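Local coordinates for protein VompD (Bartonella quintana, PDB 4LGO) that is a trimeric autotransporter adhesin of the outer membrane, probably holding the bacterium to host surfaces, of which this chain is an N-terminal piece of the passenger region, at residues V113-R118 with A122-Q127; V88-V91 with N97-V100; I55-G60 with V65-N70; G42-A45 with N49-S52; V75-V78 with A83-S86. One frame throughout, in Å; residues are numbered along the deposited sequence.

Overall arrangement
All five contacts are local, joining pieces of chain a few residues apart, and they follow one another along an elongated subunit of a trimer. Contacts 2, 3 and 5 are antiparallel hairpins, partly buried, each turning apolar side chains to neighbouring subunits: Phe90 and Met98, Phe67, and Val78 and Val85. Contacts 2 and 5 belong to one sheet, strands 83-86 and 89-92 being neighbours in it, with centres about 10 Å apart. Contact 3 is a separate hairpin, joined to the surface loop of contact 4 through Asn70 ND2 and Asp51 O. In contact 1, about 48 Å from contact 3 between centres, side-chain amides do the work of strand pairing at the start of helix 125-134.

Contact 1 (V113-R118 with A122-Q127); sequences VANGIR and AVNVSQ
Gln127 OE1 is gripped by two backbone N-H groups, Gly116 N at 3.0 Å and Asn124 N at 3.1 Å. The Asn124 donor lies on a carbonyl lone pair, whereas Gly116 N comes in tilted from the carbonyl plane. The same amide gives NE2 to Gly116 O at 2.8 Å, so glutamine pairs with both polar groups of one glycine. Its plane is 10° from that of the Asn115 amide, and the two groups stack. Gly116 also fits because its CA comes to 3.2 Å from Ala122 O, a C-H...O approach with no room for a side chain.

Asn124, the N-cap of helix 125-134, works in two directions. Its ND2 donates to Val113 O and to Asn115 OD1, both at 2.9 Å and both near the plane of its amide. With CG tucked between the backbone N and carbonyl carbon (chi1 62°), its OD1 accepts from Gln127 N and Ser126 OG. Asn124 and Gln127 thus make a capping box. A water joins Asn115 ND2 to Ser126 OG, and Asn124 packs on Glu119 of the third subunit. Held by bonds at both ends, the Asn124 and Gln127 amides are probably fixed in rotation, coupling the first helical turn to the loop before it.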
loop_
_atom_site.group_PDB
_atom_site.type_symbol
_atom_site.label_atom_id
_atom_site.label_comp_id
_atom_site.label_asym_id
_atom_site.label_seq_id
_atom_site.Cartn_x
_atom_site.Cartn_y
_atom_site.Cartn_z
ATOM N N VAL A 113 9.808 16.774 -17.615
ATOM C CA VAL A 113 9.555 15.948 -18.787
ATOM C C VAL A 113 10.704 16.011 -19.764
ATOM O O VAL A 113 11.013 17.092 -20.335
ATOM C CB VAL A 113 8.264 16.384 -19.525
ATOM C CG1 VAL A 113 8.005 15.463 -20.715
ATOM C CG2 VAL A 113 7.068 16.382 -18.579
ATOM N N ALA A 114 11.345 14.866 -20.001
ATOM C CA ALA A 114 12.397 14.806 -20.999
ATOM C C ALA A 114 11.787 14.899 -22.402
ATOM O O ALA A 114 10.616 14.566 -22.603
ATOM C CB ALA A 114 13.219 13.522 -20.851
ATOM N N ASN A 115 12.584 15.362 -23.365
ATOM C CA ASN A 115 12.119 15.497 -24.735
ATOM C C ASN A 115 11.475 14.225 -25.240
ATOM O O ASN A 115 12.082 13.153 -25.147
ATOM C CB ASN A 115 13.256 15.848 -25.681
ATOM C CG ASN A 115 13.689 17.305 -25.591
ATOM O OD1 ASN A 115 13.390 18.029 -24.641
ATOM N ND2 ASN A 115 14.438 17.734 -26.602
ATOM N N GLY A 116 10.256 14.345 -25.768
ATOM C CA GLY A 116 9.589 13.217 -26.417
ATOM C C GLY A 116 10.284 12.858 -27.713
ATOM O O GLY A 116 10.817 13.755 -28.401
ATOM N N ILE A 117 10.335 11.562 -28.036
ATOM C CA ILE A 117 10.989 11.049 -29.237
ATOM C C ILE A 117 10.028 10.264 -30.133
ATOM O O ILE A 117 9.922 10.544 -31.320
ATOM C CB ILE A 117 12.168 10.116 -28.869
ATOM C CG1 ILE A 117 13.246 10.885 -28.124
ATOM C CG2 ILE A 117 12.796 9.440 -30.105
ATOM C CD1 ILE A 117 14.282 9.960 -27.531
ATOM N N ARG A 118 9.369 9.258 -29.562
ATOM C CA ARG A 118 8.398 8.435 -30.295
ATOM C C ARG A 118 7.096 9.221 -30.490
ATOM O O ARG A 118 6.812 10.201 -29.761
ATOM C CB ARG A 118 8.084 7.142 -29.539
ATOM C CG ARG A 118 9.244 6.159 -29.363
ATOM C CD ARG A 118 8.947 5.190 -28.225
ATOM N NE ARG A 118 8.908 5.923 -26.949
ATOM C CZ ARG A 118 9.636 5.668 -25.866
ATOM N NH1 ARG A 118 10.485 4.648 -25.814
ATOM N NH2 ARG A 118 9.488 6.445 -24.803
ATOM N N ALA A 122 4.984 12.395 -24.790
ATOM C CA ALA A 122 4.628 13.770 -24.499
ATOM C C ALA A 122 5.714 14.700 -25.018
ATOM O O ALA A 122 6.874 14.303 -25.111
ATOM C CB ALA A 122 4.476 13.976 -22.999
ATOM N N VAL A 123 5.329 15.934 -25.325
ATOM C CA VAL A 123 6.306 16.975 -25.677
ATOM C C VAL A 123 6.422 18.019 -24.576
ATOM O O VAL A 123 5.479 18.273 -23.813
ATOM C CB VAL A 123 5.986 17.665 -27.009
ATOM C CG1 VAL A 123 6.156 16.682 -28.163
ATOM C CG2 VAL A 123 4.611 18.242 -26.995
ATOM N N ASN A 124 7.592 18.651 -24.505
ATOM C CA ASN A 124 7.782 19.715 -23.565
ATOM C C ASN A 124 7.860 21.087 -24.267
ATOM O O ASN A 124 7.823 21.202 -25.510
ATOM C CB ASN A 124 8.961 19.424 -22.635
ATOM C CG ASN A 124 10.280 19.303 -23.369
ATOM O OD1 ASN A 124 10.525 19.993 -24.362
ATOM N ND2 ASN A 124 11.154 18.471 -22.854
ATOM N N VAL A 125 7.869 22.114 -23.440
ATOM C CA VAL A 125 7.928 23.483 -23.888
ATOM C C VAL A 125 9.145 23.714 -24.763
ATOM O O VAL A 125 9.040 24.431 -25.758
ATOM C CB VAL A 125 7.922 24.448 -22.698
ATOM C CG1 VAL A 125 8.264 25.874 -23.131
ATOM C CG2 VAL A 125 6.560 24.384 -21.988
ATOM N N SER A 126 10.284 23.112 -24.420
ATOM C CA SER A 126 11.492 23.295 -25.279
ATOM C C SER A 126 11.241 22.844 -26.724
ATOM O O SER A 126 11.719 23.452 -27.684
ATOM C CB SER A 126 12.726 22.584 -24.705
ATOM O OG SER A 126 12.784 21.206 -25.044
ATOM N N GLN A 127 10.443 21.791 -26.872
ATOM C CA GLN A 127 10.127 21.269 -28.170
ATOM C C GLN A 127 9.141 22.177 -28.893
ATOM O O GLN A 127 9.267 22.350 -30.099
ATOM C CB GLN A 127 9.602 19.821 -28.034
ATOM C CG GLN A 127 10.693 18.872 -27.575
ATOM C CD GLN A 127 10.205 17.449 -27.415
ATOM O OE1 GLN A 127 9.436 17.143 -26.497
ATOM N NE2 GLN A 127 10.698 16.567 -28.275
HETATM O O HOH W 1 8.358 12.822 -23.125
HETATM O O HOH W 2 14.625 20.596 -27.366
#

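Contact 2 (V88-V91 with N97-V100); sequences VGFV and NMTV
Phe90 and Met98 form the antiparallel hydrogen-bonded pair at the middle of this hairpin: Met98 N donates to Phe90 O at 2.8 Å, and Phe90 N to Met98 O at 2.9 Å. The first of these is nearly straight, 172° at the hydrogen. Beyond them Val100 N reaches Val88 O at 2.9 Å in a more bent bond.

Between the two bonded positions, Gly89 faces Thr99 in a non-hydrogen-bonded pair. Its positive phi, 127°, would press any CB against the carbonyl of Val88, and such a carbon would also strike Met98 O, so glycine suits the place on both counts.

On the face shared by Phe90 and Met98 the side chains run alongside each other. Met98 leaves the backbone extended and turns only at chi3 (70°), which brings its methyl CE back to the ring at 3.3 Å from Phe90 CD2. Flexible and apolar, methionine can follow the phenyl group there. On the other face, Val91 CG2 meets Thr99 CG2 at 3.8 Å and Val88 CG2 reaches the same threonine methyl at 4.1 Å.

Phe90 and Met98 also pack on Met98 of the second subunit, and Met98 on Asn97 of the third. Within the chain, strand 89-92 continues the sheet to strand 83-86 through a Val91-Asn84 backbone bond, while strand 97-99 pairs with strand 102-106.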
loop_
_atom_site.group_PDB
_atom_site.type_symbol
_atom_site.label_atom_id
_atom_site.label_comp_id
_atom_site.label_asym_id
_atom_site.label_seq_id
_atom_site.Cartn_x
_atom_site.Cartn_y
_atom_site.Cartn_z
ATOM N N VAL A 88 -8.844 1.093 -8.793
ATOM C CA VAL A 88 -8.833 2.062 -9.913
ATOM C C VAL A 88 -7.463 2.715 -10.119
ATOM O O VAL A 88 -7.228 3.296 -11.179
ATOM C CB VAL A 88 -9.975 3.132 -9.847
ATOM C CG1 VAL A 88 -11.324 2.488 -9.570
ATOM C CG2 VAL A 88 -9.717 4.207 -8.824
ATOM N N GLY A 89 -6.548 2.585 -9.144
ATOM C CA GLY A 89 -5.233 3.164 -9.293
ATOM C C GLY A 89 -4.865 4.057 -8.118
ATOM O O GLY A 89 -5.120 3.727 -6.959
ATOM N N PHE A 90 -4.240 5.182 -8.436
ATOM C CA PHE A 90 -3.548 6.034 -7.490
ATOM C C PHE A 90 -4.141 7.437 -7.523
ATOM O O PHE A 90 -4.092 8.108 -8.558
ATOM C CB PHE A 90 -2.053 6.052 -7.867
ATOM C CG PHE A 90 -1.475 4.668 -8.016
ATOM C CD1 PHE A 90 -1.118 3.916 -6.886
ATOM C CD2 PHE A 90 -1.368 4.074 -9.264
ATOM C CE1 PHE A 90 -0.655 2.634 -7.043
ATOM C CE2 PHE A 90 -0.891 2.788 -9.424
ATOM C CZ PHE A 90 -0.531 2.064 -8.303
ATOM N N VAL A 91 -4.678 7.881 -6.392
ATOM C CA VAL A 91 -5.458 9.136 -6.333
ATOM C C VAL A 91 -4.960 10.007 -5.185
ATOM O O VAL A 91 -4.797 9.539 -4.039
ATOM C CB VAL A 91 -6.957 8.826 -6.112
ATOM C CG1 VAL A 91 -7.767 10.079 -5.904
ATOM C CG2 VAL A 91 -7.495 7.978 -7.271
ATOM N N ASN A 97 -4.366 12.395 -10.371
ATOM C CA ASN A 97 -4.519 10.960 -10.250
ATOM C C ASN A 97 -3.897 10.211 -11.413
ATOM O O ASN A 97 -3.644 10.790 -12.455
ATOM C CB ASN A 97 -5.990 10.580 -10.019
ATOM C CG ASN A 97 -6.860 10.788 -11.227
ATOM O OD1 ASN A 97 -6.643 10.188 -12.278
ATOM N ND2 ASN A 97 -7.909 11.610 -11.071
ATOM N N MET A 98 -3.617 8.932 -11.181
ATOM C CA MET A 98 -3.178 8.031 -12.219
ATOM C C MET A 98 -4.040 6.797 -12.043
ATOM O O MET A 98 -3.797 6.004 -11.138
ATOM C CB MET A 98 -1.687 7.676 -12.080
ATOM C CG MET A 98 -1.275 6.693 -13.157
ATOM S SD MET A 98 0.488 6.314 -13.109
ATOM C CE MET A 98 0.541 5.374 -11.625
ATOM N N THR A 99 -5.085 6.683 -12.859
ATOM C CA THR A 99 -6.070 5.597 -12.715
ATOM C C THR A 99 -6.269 4.894 -14.051
ATOM O O THR A 99 -5.673 5.262 -15.082
ATOM C CB THR A 99 -7.404 6.162 -12.213
ATOM O OG1 THR A 99 -7.853 7.143 -13.135
ATOM C CG2 THR A 99 -7.240 6.786 -10.840
ATOM N N VAL A 100 -7.094 3.865 -14.051
ATOM C CA VAL A 100 -7.229 3.012 -15.214
ATOM C C VAL A 100 -7.620 3.835 -16.442
ATOM O O VAL A 100 -7.154 3.594 -17.549
ATOM C CB VAL A 100 -8.272 1.877 -14.970
ATOM C CG1 VAL A 100 -8.464 1.027 -16.219
ATOM C CG2 VAL A 100 -7.899 1.007 -13.777
#

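Contact 3 (I55-G60 with V65-N70); sequences IKITTG and VKFDLN
The Phe67 ring carries Ile57 CG2 over one face, in a CH-pi contact 4.2 Å from the ring centroid and 17° off its normal. Ile55 CG2 lies at the ring edge, 4.4 Å from Phe67 CD2. The methyl of Ile57 reaches the face because CG2 stands opposite the backbone N across the CA-CB bond while CG1 lies beside that N (chi1 -39°). The same CG2 also touches Val65 CG1 at 3.7 Å, so one branched side chain fills the place between a valine and a ring. Farther along, Ile55 CD1 meets Leu69 CD2 at 4.1 Å. Phe67 continues the apolar layer into the trimer, its ring meeting Phe67 of both neighbouring subunits, edge-to-face with that of the second.

Four backbone bonds hold the strands together, two in each of the hydrogen-bonded pairs Lys56-Asp68 and Thr58-Lys66. The shortest are Lys56 N to Asp68 O and Lys66 N to Thr58 O, both 2.8 Å. The side chains of these four residues share the face turned away from the ring. There, water links polar ends: one molecule accepts from Lys56 NZ and donates to Asp68 OD2 at 2.6 Å. Lysine suits this polar face: Lys66 rests its aliphatic carbons by Thr58 OG1, and the Lys56 amine reaches water.

Strands 55-59 and 64-69 form an antiparallel hairpin with a mainly apolar and a polar face; strand 64-69 runs on as a parallel ladder with a strand of the third subunit, in keeping with the intertwined trimer of this adhesin family.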
loop_
_atom_site.group_PDB
_atom_site.type_symbol
_atom_site.label_atom_id
_atom_site.label_comp_id
_atom_site.label_asym_id
_atom_site.label_seq_id
_atom_site.Cartn_x
_atom_site.Cartn_y
_atom_site.Cartn_z
ATOM N N ILE A 55 -1.283 -11.886 6.610
ATOM C CA ILE A 55 -0.648 -11.943 7.920
ATOM C C ILE A 55 0.168 -13.231 8.000
ATOM O O ILE A 55 -0.370 -14.339 7.883
ATOM C CB ILE A 55 -1.642 -11.874 9.092
ATOM C CG1 ILE A 55 -2.601 -10.696 8.932
ATOM C CG2 ILE A 55 -0.885 -11.837 10.419
ATOM C CD1 ILE A 55 -1.962 -9.327 8.997
ATOM N N LYS A 56 1.479 -13.048 8.132
ATOM C CA LYS A 56 2.442 -14.153 8.174
ATOM C C LYS A 56 2.725 -14.483 9.623
ATOM O O LYS A 56 3.345 -13.674 10.344
ATOM C CB LYS A 56 3.740 -13.750 7.482
ATOM C CG LYS A 56 4.852 -14.793 7.501
ATOM C CD LYS A 56 6.148 -14.189 6.950
ATOM C CE LYS A 56 7.401 -14.969 7.356
ATOM N NZ LYS A 56 7.976 -14.592 8.696
ATOM N N ILE A 57 2.241 -15.639 10.042
ATOM C CA ILE A 57 2.424 -16.106 11.423
ATOM C C ILE A 57 3.296 -17.355 11.384
ATOM O O ILE A 57 2.980 -18.333 10.695
ATOM C CB ILE A 57 1.117 -16.456 12.147
ATOM C CG1 ILE A 57 -0.011 -15.477 11.797
ATOM C CG2 ILE A 57 1.334 -16.478 13.654
ATOM C CD1 ILE A 57 -1.312 -15.866 12.479
ATOM N N THR A 58 4.364 -17.326 12.160
ATOM C CA THR A 58 5.304 -18.434 12.191
ATOM C C THR A 58 5.685 -18.700 13.648
ATOM O O THR A 58 5.374 -17.893 14.533
ATOM C CB THR A 58 6.585 -18.157 11.372
ATOM O OG1 THR A 58 7.188 -16.926 11.779
ATOM C CG2 THR A 58 6.296 -18.090 9.871
ATOM N N THR A 59 6.362 -19.817 13.874
ATOM C CA THR A 59 7.002 -20.080 15.183
ATOM C C THR A 59 8.506 -20.168 15.046
ATOM O O THR A 59 9.026 -20.737 14.063
ATOM C CB THR A 59 6.494 -21.362 15.859
ATOM O OG1 THR A 59 6.824 -22.510 15.064
ATOM C CG2 THR A 59 4.976 -21.261 16.076
ATOM N N GLY A 60 9.203 -19.608 16.030
ATOM C CA GLY A 60 10.678 -19.703 16.080
ATOM C C GLY A 60 11.149 -20.534 17.251
ATOM O O GLY A 60 10.549 -21.560 17.566
ATOM N N VAL A 65 5.918 -16.864 18.946
ATOM C CA VAL A 65 4.979 -16.801 17.840
ATOM C C VAL A 65 5.213 -15.443 17.188
ATOM O O VAL A 65 5.012 -14.399 17.830
ATOM C CB VAL A 65 3.516 -16.930 18.318
ATOM C CG1 VAL A 65 2.568 -17.007 17.134
ATOM C CG2 VAL A 65 3.342 -18.151 19.206
ATOM N N LYS A 66 5.681 -15.475 15.939
ATOM C CA LYS A 66 6.117 -14.277 15.215
ATOM C C LYS A 66 5.060 -13.836 14.212
ATOM O O LYS A 66 4.563 -14.651 13.451
ATOM C CB LYS A 66 7.412 -14.568 14.460
ATOM C CG LYS A 66 8.543 -15.052 15.362
ATOM C CD LYS A 66 9.693 -15.679 14.583
ATOM C CE LYS A 66 10.269 -14.744 13.557
ATOM N NZ LYS A 66 11.409 -15.346 12.797
ATOM N N PHE A 67 4.746 -12.541 14.233
ATOM C CA PHE A 67 3.725 -11.919 13.371
ATOM C C PHE A 67 4.380 -10.895 12.466
ATOM O O PHE A 67 5.116 -10.033 12.942
ATOM C CB PHE A 67 2.667 -11.178 14.203
ATOM C CG PHE A 67 1.774 -12.074 15.029
ATOM C CD1 PHE A 67 2.222 -12.594 16.242
ATOM C CD2 PHE A 67 0.520 -12.440 14.576
ATOM C CE1 PHE A 67 1.418 -13.426 16.991
ATOM C CE2 PHE A 67 -0.303 -13.259 15.337
ATOM C CZ PHE A 67 0.144 -13.748 16.548
ATOM N N ASP A 68 4.080 -10.975 11.172
ATOM C CA ASP A 68 4.605 -10.039 10.181
ATOM C C ASP A 68 3.593 -9.925 9.071
ATOM O O ASP A 68 2.566 -10.614 9.070
ATOM C CB ASP A 68 5.959 -10.530 9.633
ATOM C CG ASP A 68 6.810 -9.407 8.994
ATOM O OD1 ASP A 68 6.388 -8.236 8.918
ATOM O OD2 ASP A 68 7.970 -9.686 8.647
ATOM N N LEU A 69 3.850 -9.011 8.145
ATOM C CA LEU A 69 3.141 -9.005 6.870
ATOM C C LEU A 69 3.855 -9.904 5.892
ATOM O O LEU A 69 5.075 -10.041 5.922
ATOM C CB LEU A 69 3.096 -7.612 6.242
ATOM C CG LEU A 69 2.250 -6.589 6.993
ATOM C CD1 LEU A 69 2.382 -5.193 6.355
ATOM C CD2 LEU A 69 0.786 -7.010 7.092
ATOM N N ASN A 70 3.066 -10.526 5.038
ATOM C CA ASN A 70 3.552 -11.118 3.799
ATOM C C ASN A 70 4.373 -10.083 3.044
ATOM O O ASN A 70 4.071 -8.895 3.071
ATOM C CB ASN A 70 2.332 -11.609 2.981
ATOM C CG ASN A 70 2.693 -12.532 1.810
ATOM O OD1 ASN A 70 3.659 -12.305 1.065
ATOM N ND2 ASN A 70 1.869 -13.559 1.615
HETATM O O HOH W 3 8.976 -11.981 8.125
HETATM O O HOH W 4 10.030 -16.318 10.956
#

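Contact 4 (G42-A45 with N49-S52); sequences GVKA and NEDS
Lys44, Ser52 and, to a lesser degree, Ala45 and Glu50 bury most of this small surface contact, in which the chain just after strand 37-42 meets a type I turn of the same loop, Asn49 to Ser52. The lysine lays its aliphatic part across the turn: Lys44 CD sits 3.3 Å from Asn49 O, and Lys44 CB is 3.6 Å from Ser52 OG. Bends at chi3 (-77°) and chi4 then swing the amine toward Glu50. The resulting salt bridge, Lys44 NZ to Glu50 OE1, is long at 3.8 Å. Glu50 OE2 also has a long, weak ion pair with Lys53 NZ.

Ser52 is the buried residue of the group. Its carbonyl O receives the N-H of Ala45 at 2.8 Å, with the donor well above the carbonyl plane. Its hydroxyl, placed between the backbone N and carbonyl carbon (chi1 73°), donates to Asn49 O at 2.7 Å, in the plane of that carbonyl. Asn49 O is gripped twice, because Ser52 N closes the turn on it as well. A short hydroxyl side chain suits this place because it folds back within its own turn; Ser52 OG further accepts from Glu46 N. Small Ala45 fits beside it, its CB 3.3 Å from Ser52 O. Asn49 adds an Asx turn, OD1 accepting from Asp51 N.

Behind the turn, Ala45, Asn49 and Ser52 lean on Arg74 of strand 72-74. The chemistry implies a turn shaped chiefly by its internal bonds to Asn49 and joined to the earlier part of the loop by one firm backbone bond, with the stretched ion pair probably adding little on the solvent side.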
loop_
_atom_site.group_PDB
_atom_site.type_symbol
_atom_site.label_atom_id
_atom_site.label_comp_id
_atom_site.label_asym_id
_atom_site.label_seq_id
_atom_site.Cartn_x
_atom_site.Cartn_y
_atom_site.Cartn_z
ATOM N N GLY A 42 -3.308 -17.840 9.370
ATOM C CA GLY A 42 -3.375 -16.699 8.460
ATOM C C GLY A 42 -4.324 -17.054 7.340
ATOM O O GLY A 42 -4.171 -18.099 6.718
ATOM N N VAL A 43 -5.273 -16.178 7.063
ATOM C CA VAL A 43 -6.268 -16.384 6.032
ATOM C C VAL A 43 -5.678 -16.102 4.654
ATOM O O VAL A 43 -4.980 -15.120 4.462
ATOM C CB VAL A 43 -7.476 -15.449 6.273
ATOM C CG1 VAL A 43 -8.523 -15.562 5.153
ATOM C CG2 VAL A 43 -8.094 -15.741 7.629
ATOM N N LYS A 44 -5.969 -16.952 3.685
ATOM C CA LYS A 44 -5.537 -16.689 2.328
ATOM C C LYS A 44 -6.350 -15.575 1.664
ATOM O O LYS A 44 -7.576 -15.613 1.688
ATOM C CB LYS A 44 -5.681 -17.937 1.492
ATOM C CG LYS A 44 -4.611 -18.956 1.826
ATOM C CD LYS A 44 -4.764 -20.200 0.970
ATOM C CE LYS A 44 -5.889 -21.076 1.459
ATOM N NZ LYS A 44 -5.528 -21.688 2.756
ATOM N N ALA A 45 -5.661 -14.614 1.046
ATOM C CA ALA A 45 -6.338 -13.513 0.334
ATOM C C ALA A 45 -6.900 -14.047 -0.985
ATOM O O ALA A 45 -7.923 -13.570 -1.452
ATOM C CB ALA A 45 -5.375 -12.355 0.069
ATOM N N ASN A 49 -4.328 -19.940 -3.446
ATOM C CA ASN A 49 -2.930 -19.535 -3.411
ATOM C C ASN A 49 -2.439 -19.565 -1.972
ATOM O O ASN A 49 -2.724 -18.654 -1.160
ATOM C CB ASN A 49 -2.777 -18.119 -3.998
ATOM C CG ASN A 49 -1.332 -17.649 -4.059
ATOM O OD1 ASN A 49 -0.428 -18.321 -3.580
ATOM N ND2 ASN A 49 -1.113 -16.484 -4.673
ATOM N N GLU A 50 -1.693 -20.618 -1.667
ATOM C CA GLU A 50 -1.102 -20.814 -0.347
ATOM C C GLU A 50 -0.156 -19.691 0.062
ATOM O O GLU A 50 0.021 -19.426 1.261
ATOM C CB GLU A 50 -0.349 -22.160 -0.310
ATOM C CG GLU A 50 -0.223 -22.743 1.087
ATOM C CD GLU A 50 -1.564 -23.063 1.720
ATOM O OE1 GLU A 50 -2.552 -23.314 0.974
ATOM O OE2 GLU A 50 -1.625 -23.061 2.967
ATOM N N ASP A 51 0.432 -19.013 -0.923
ATOM C CA ASP A 51 1.369 -17.933 -0.657
ATOM C C ASP A 51 0.683 -16.556 -0.495
ATOM O O ASP A 51 1.360 -15.541 -0.484
ATOM C CB ASP A 51 2.403 -17.846 -1.778
ATOM C CG ASP A 51 3.224 -19.124 -1.923
ATOM O OD1 ASP A 51 3.204 -19.975 -0.997
ATOM O OD2 ASP A 51 3.878 -19.271 -2.973
ATOM N N SER A 52 -0.641 -16.529 -0.367
ATOM C CA SER A 52 -1.370 -15.267 -0.295
ATOM C C SER A 52 -1.920 -14.902 1.104
ATOM O O SER A 52 -2.867 -14.128 1.196
ATOM C CB SER A 52 -2.521 -15.285 -1.296
ATOM O OG SER A 52 -3.559 -16.145 -0.845
#

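Contact 5 (V75-V78 with A83-S86); sequences VKRV and ANVS
Val78 and Val85 face each other across an antiparallel beta hairpin, strands 77-80 and 83-86, in a sheet that runs on from strand 77-80 into the second subunit. They make a hydrogen-bonded pair, with Val78 N to Val85 O and Val85 N to Val78 O both at 2.9 Å, and Val78 CB lies 4.0 Å from Val85 CB. Beta-branched, apolar valines suit this closely packed side, covered also by other subunits: Val85 packs on Phe90 of the second, and Val78 on Val78 of the third.

The opposite face is more polar and more open. Here Arg77 lays its chain over Ser86, Arg77 CD lying 3.6 Å from Ser86 CB, while Ser86 OG turns to Val88 N. Lys76, at the exposed margin, contributes its carbonyl O, 3.3 Å from Ser86 CA. Bends at chi2 (-95°) and chi3 carry the guanidinium back over the strand to Asn84, whose amide is turned 49° from it. Arginine suits this job because its end offers two N-H donors side by side. Both converge on Asn84 OD1: Arg77 NH1 reaches it at 2.9 Å on a carbonyl lone pair, and Arg77 NH2 at 2.8 Å from above the carbonyl plane.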
loop_
_atom_site.group_PDB
_atom_site.type_symbol
_atom_site.label_atom_id
_atom_site.label_comp_id
_atom_site.label_asym_id
_atom_site.label_seq_id
_atom_site.Cartn_x
_atom_site.Cartn_y
_atom_site.Cartn_z
ATOM N N VAL A 75 -4.984 -6.162 -0.885
ATOM C CA VAL A 75 -6.037 -5.390 -0.233
ATOM C C VAL A 75 -6.922 -4.776 -1.315
ATOM O O VAL A 75 -6.668 -4.930 -2.515
ATOM C CB VAL A 75 -5.441 -4.267 0.685
ATOM C CG1 VAL A 75 -4.552 -4.877 1.783
ATOM C CG2 VAL A 75 -4.677 -3.233 -0.125
ATOM N N LYS A 76 -7.981 -4.063 -0.906
ATOM C CA LYS A 76 -8.737 -3.314 -1.899
ATOM C C LYS A 76 -8.403 -1.836 -1.851
ATOM O O LYS A 76 -8.501 -1.168 -2.877
ATOM C CB LYS A 76 -10.216 -3.527 -1.677
ATOM C CG LYS A 76 -10.569 -5.026 -1.753
ATOM C CD LYS A 76 -11.566 -5.321 -2.769
ATOM C CE LYS A 76 -11.930 -6.807 -2.813
ATOM N NZ LYS A 76 -13.392 -6.888 -3.050
ATOM N N ARG A 77 -8.007 -1.334 -0.671
ATOM C CA ARG A 77 -7.707 0.098 -0.537
ATOM C C ARG A 77 -6.592 0.328 0.472
ATOM O O ARG A 77 -6.564 -0.322 1.509
ATOM C CB ARG A 77 -8.912 0.861 -0.008
ATOM C CG ARG A 77 -10.194 0.812 -0.829
ATOM C CD ARG A 77 -10.302 2.004 -1.759
ATOM N NE ARG A 77 -10.660 3.217 -1.026
ATOM C CZ ARG A 77 -9.815 4.180 -0.660
ATOM N NH1 ARG A 77 -8.514 4.140 -0.960
ATOM N NH2 ARG A 77 -10.281 5.227 0.002
ATOM N N VAL A 78 -5.689 1.236 0.145
ATOM C CA VAL A 78 -4.762 1.815 1.137
ATOM C C VAL A 78 -5.059 3.301 1.244
ATOM O O VAL A 78 -5.138 3.981 0.232
ATOM C CB VAL A 78 -3.255 1.618 0.774
ATOM C CG1 VAL A 78 -2.387 2.239 1.896
ATOM C CG2 VAL A 78 -2.949 0.155 0.515
ATOM N N ALA A 83 -3.596 10.531 0.103
ATOM C CA ALA A 83 -3.154 9.560 -0.914
ATOM C C ALA A 83 -3.894 8.226 -0.784
ATOM O O ALA A 83 -3.961 7.628 0.290
ATOM C CB ALA A 83 -1.669 9.321 -0.814
ATOM N N ASN A 84 -4.471 7.775 -1.891
ATOM C CA ASN A 84 -5.285 6.556 -1.913
ATOM C C ASN A 84 -4.871 5.592 -3.003
ATOM O O ASN A 84 -4.715 5.971 -4.172
ATOM C CB ASN A 84 -6.760 6.921 -2.156
ATOM C CG ASN A 84 -7.377 7.557 -0.964
ATOM O OD1 ASN A 84 -7.967 6.867 -0.131
ATOM N ND2 ASN A 84 -7.195 8.866 -0.814
ATOM N N VAL A 85 -4.682 4.344 -2.619
ATOM C CA VAL A 85 -4.506 3.250 -3.572
ATOM C C VAL A 85 -5.791 2.428 -3.603
ATOM O O VAL A 85 -6.349 2.088 -2.560
ATOM C CB VAL A 85 -3.327 2.346 -3.175
ATOM C CG1 VAL A 85 -3.189 1.210 -4.169
ATOM C CG2 VAL A 85 -2.019 3.111 -3.115
ATOM N N SER A 86 -6.248 2.058 -4.798
ATOM C CA SER A 86 -7.471 1.264 -4.919
ATOM C C SER A 86 -7.407 0.498 -6.209
ATOM O O SER A 86 -6.461 0.678 -6.961
ATOM C CB SER A 86 -8.690 2.166 -4.944
ATOM O OG SER A 86 -8.851 2.808 -6.177
#